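Local coordinates for neuroglobin (Symsagittifera roscoffensis, PDB 4B4Y), which is a haem-binding globin of the neuroglobin type that binds molecular oxygen and probably serves the nervous system of this marine acoel, at residues V35-M40 with T58-R63. Residues are numbered along the deposited sequence; the frame is centred on the assembly and turned at random.
Sequences VLQQFM and TAKEMR. With HEM (protoporphyrin IX containing Fe), chain B.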
loop_
_atom_site.group_PDB
_atom_site.type_symbol
_atom_site.label_atom_id
_atom_site.label_comp_id
_atom_site.label_asym_id
_atom_site.label_seq_id
_atom_site.Cartn_x
_atom_site.Cartn_y
_atom_site.Cartn_z
ATOM N N VAL A 35 0.861 -19.111 2.844
ATOM C CA VAL A 35 2.151 -18.572 3.132
ATOM C C VAL A 35 2.067 -17.239 3.893
ATOM O O VAL A 35 2.789 -17.033 4.889
ATOM C CB VAL A 35 2.983 -18.330 1.845
ATOM C CG1 VAL A 35 4.270 -17.512 2.151
ATOM C CG2 VAL A 35 3.307 -19.676 1.158
ATOM N N LEU A 36 1.255 -16.309 3.377
ATOM C CA LEU A 36 1.191 -14.975 3.966
ATOM C C LEU A 36 0.540 -15.075 5.402
ATOM O O LEU A 36 0.922 -14.333 6.317
ATOM C CB LEU A 36 0.305 -14.071 3.024
ATOM C CG LEU A 36 0.140 -12.574 3.411
ATOM C CD1 LEU A 36 1.483 -11.941 3.515
ATOM C CD2 LEU A 36 -0.792 -11.782 2.334
ATOM N N GLN A 37 -0.456 -15.951 5.552
ATOM C CA GLN A 37 -1.110 -16.131 6.820
ATOM C C GLN A 37 -0.097 -16.705 7.872
ATOM O O GLN A 37 0.007 -16.193 9.002
ATOM C CB GLN A 37 -2.301 -17.102 6.692
ATOM C CG GLN A 37 -2.974 -17.263 8.067
ATOM C CD GLN A 37 -4.052 -18.374 8.093
ATOM O OE1 GLN A 37 -4.776 -18.604 7.080
ATOM N NE2 GLN A 37 -4.184 -19.061 9.275
ATOM N N GLN A 38 0.695 -17.695 7.486
ATOM C CA GLN A 38 1.660 -18.265 8.449
ATOM C C GLN A 38 2.701 -17.178 8.737
ATOM O O GLN A 38 3.154 -17.041 9.887
ATOM C CB GLN A 38 2.359 -19.473 7.821
ATOM C CG GLN A 38 3.343 -20.222 8.824
ATOM C CD GLN A 38 4.335 -21.204 8.105
ATOM O OE1 GLN A 38 4.228 -21.435 6.861
ATOM N NE2 GLN A 38 5.313 -21.769 8.884
ATOM N N PHE A 39 3.152 -16.455 7.688
ATOM C CA PHE A 39 4.178 -15.403 7.874
ATOM C C PHE A 39 3.712 -14.364 8.927
ATOM O O PHE A 39 4.506 -13.935 9.792
ATOM C CB PHE A 39 4.399 -14.689 6.560
ATOM C CG PHE A 39 5.451 -13.602 6.582
ATOM C CD1 PHE A 39 6.707 -13.827 7.039
ATOM C CD2 PHE A 39 5.154 -12.343 6.067
ATOM C CE1 PHE A 39 7.697 -12.790 7.008
ATOM C CE2 PHE A 39 6.096 -11.338 5.999
ATOM C CZ PHE A 39 7.354 -11.525 6.473
ATOM N N MET A 40 2.448 -13.965 8.832
ATOM C CA MET A 40 1.873 -12.981 9.740
ATOM C C MET A 40 1.630 -13.578 11.162
ATOM O O MET A 40 1.784 -12.868 12.115
ATOM C CB MET A 40 0.557 -12.388 9.135
ATOM C CG MET A 40 0.842 -11.535 7.812
ATOM S SD MET A 40 -0.741 -10.887 7.156
ATOM C CE MET A 40 -1.003 -9.478 8.327
ATOM N N THR A 58 -6.757 -11.376 14.044
ATOM C CA THR A 58 -5.763 -12.416 13.783
ATOM C C THR A 58 -5.473 -12.542 12.274
ATOM O O THR A 58 -6.309 -12.200 11.459
ATOM C CB THR A 58 -6.295 -13.779 14.242
ATOM O OG1 THR A 58 -7.404 -14.087 13.420
ATOM C CG2 THR A 58 -6.745 -13.756 15.761
ATOM N N ALA A 59 -4.321 -13.128 11.919
ATOM C CA ALA A 59 -3.939 -13.369 10.512
ATOM C C ALA A 59 -5.049 -14.114 9.819
ATOM O O ALA A 59 -5.441 -13.783 8.723
ATOM C CB ALA A 59 -2.626 -14.168 10.435
ATOM N N LYS A 60 -5.599 -15.114 10.490
ATOM C CA LYS A 60 -6.675 -15.882 9.898
ATOM C C LYS A 60 -7.942 -15.035 9.708
ATOM O O LYS A 60 -8.685 -15.226 8.739
ATOM C CB LYS A 60 -7.015 -17.097 10.780
ATOM C CG LYS A 60 -8.156 -17.978 10.113
ATOM C CD LYS A 60 -8.642 -19.109 11.055
ATOM C CE LYS A 60 -9.506 -20.172 10.301
ATOM N NZ LYS A 60 -9.902 -21.302 11.237
ATOM N N GLU A 61 -8.257 -14.147 10.650
ATOM C CA GLU A 61 -9.358 -13.242 10.363
ATOM C C GLU A 61 -9.011 -12.325 9.164
ATOM O O GLU A 61 -9.897 -12.057 8.378
ATOM C CB GLU A 61 -9.761 -12.418 11.592
ATOM C CG GLU A 61 -10.546 -13.261 12.588
ATOM C CD GLU A 61 -10.595 -12.629 13.975
ATOM O OE1 GLU A 61 -9.821 -11.675 14.283
ATOM O OE2 GLU A 61 -11.431 -13.108 14.747
ATOM N N MET A 62 -7.736 -11.907 9.026
ATOM C CA MET A 62 -7.326 -11.028 7.927
ATOM C C MET A 62 -7.485 -11.729 6.604
ATOM O O MET A 62 -7.818 -11.113 5.583
ATOM C CB MET A 62 -5.844 -10.560 8.053
ATOM C CG MET A 62 -5.589 -9.506 9.011
ATOM S SD MET A 62 -6.554 -7.988 8.764
ATOM C CE MET A 62 -6.366 -7.567 7.058
ATOM N N ARG A 63 -7.264 -13.033 6.596
ATOM C CA ARG A 63 -7.388 -13.783 5.328
ATOM C C ARG A 63 -8.677 -13.524 4.535
ATOM O O ARG A 63 -8.657 -13.647 3.293
ATOM C CB ARG A 63 -7.186 -15.314 5.536
ATOM C CG ARG A 63 -6.872 -16.118 4.220
ATOM C CD ARG A 63 -6.493 -17.484 4.555
ATOM N NE ARG A 63 -6.478 -18.356 3.410
ATOM C CZ ARG A 63 -5.676 -19.397 3.295
ATOM N NH1 ARG A 63 -4.801 -19.715 4.287
ATOM N NH2 ARG A 63 -5.700 -20.087 2.163
HETATM C CHA HEM B . 4.888 -4.875 -1.300
HETATM C CHB HEM B . 6.486 -8.961 -3.267
HETATM C CHC HEM B . 9.175 -9.726 0.752
HETATM C CHD HEM B . 6.711 -6.289 3.027
HETATM C C1A HEM B . 5.094 -5.899 -2.193
HETATM C C2A HEM B . 4.655 -5.945 -3.548
HETATM C C3A HEM B . 5.080 -7.063 -4.083
HETATM C C4A HEM B . 5.858 -7.734 -3.114
HETATM C CMA HEM B . 4.877 -7.579 -5.550
HETATM C CAA HEM B . 3.804 -4.815 -4.223
HETATM C CBA HEM B . 2.350 -5.226 -4.154
HETATM C CGA HEM B . 1.417 -4.093 -4.528
HETATM O O1A HEM B . 1.624 -3.347 -5.477
HETATM O O2A HEM B . 0.400 -3.911 -3.826
HETATM C C1B HEM B . 7.409 -9.536 -2.367
HETATM C C2B HEM B . 8.266 -10.687 -2.610
HETATM C C3B HEM B . 9.021 -10.880 -1.542
HETATM C C4B HEM B . 8.638 -9.892 -0.548
HETATM C CMB HEM B . 8.268 -11.464 -3.955
HETATM C CAB HEM B . 10.048 -12.009 -1.318
HETATM C CBB HEM B . 11.196 -12.005 -2.002
HETATM C C1C HEM B . 8.667 -8.914 1.743
HETATM C C2C HEM B . 8.895 -9.035 3.196
HETATM C C3C HEM B . 8.146 -8.146 3.817
HETATM C C4C HEM B . 7.466 -7.408 2.794
HETATM C CMC HEM B . 9.787 -10.097 3.889
HETATM C CAC HEM B . 8.087 -7.887 5.372
HETATM C CBC HEM B . 6.920 -7.490 5.890
HETATM C C1D HEM B . 6.155 -5.456 2.074
HETATM C C2D HEM B . 5.622 -4.099 2.276
HETATM C C3D HEM B . 5.099 -3.757 0.937
HETATM C C4D HEM B . 5.278 -4.873 0.038
HETATM C CMD HEM B . 5.508 -3.236 3.537
HETATM C CAD HEM B . 4.301 -2.517 0.538
HETATM C CBD HEM B . 3.496 -3.781 1.011
HETATM C CGD HEM B . 2.172 -3.312 0.895
HETATM O O1D HEM B . 1.320 -4.032 1.455
HETATM O O2D HEM B . 2.142 -2.193 0.277
HETATM N NA HEM B . 5.833 -6.995 -1.977
HETATM N NB HEM B . 7.683 -9.097 -1.129
HETATM N NC HEM B . 7.780 -7.930 1.549
HETATM N ND HEM B . 5.991 -5.795 0.734
HETATM FE FE HEM B . 6.815 -7.394 -0.219
#
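Helix 28-42 and the short helix 59-62 come nearest at Gln37 and Ala59, whose CA atoms are 5.4 Å apart. Ala59 CB sits against helix 28-42, 3.6 Å from Gln37 O and 3.9 Å from Met40 CB. Gln37 reaches out beside helix 59-62. Its CG lies anti to the backbone N (chi1 -180°), and the extended chain carries the amide to Lys60 and Arg63. It runs alongside Lys60, and Gln37 NE2 lies 3.8 Å from Lys60 CB. Arg63 NH1 donates to Gln37 OE1 at 3.0 Å, its N-H pointing nearly straight at the oxygen. NH1 is tilted 33° from the carbonyl plane. The oxygen lies in the guanidinium plane, while the amide is turned 79° from that plane. Asp34 forms a salt bridge with the same NH1, and Glu41 takes a hydrogen bond from Gln37 NE2, so both ends of the amide are held. With an alanine in place of Gln37, Arg63 NH1 would probably lose its amide acceptor but keep Asp34, and Glu41 would lose its amide donor. Thr58 OG1 accepts from Glu61 N (2.9 Å), and Glu61 OE1 accepts from Thr58 N, a capping box that starts helix 59-62. Phe39 CZ approaches the haem methyl CMC at 3.8 Å. This is the B-to-D helix contact of the globin fold, with Phe39 of the B helix in the haem pocket.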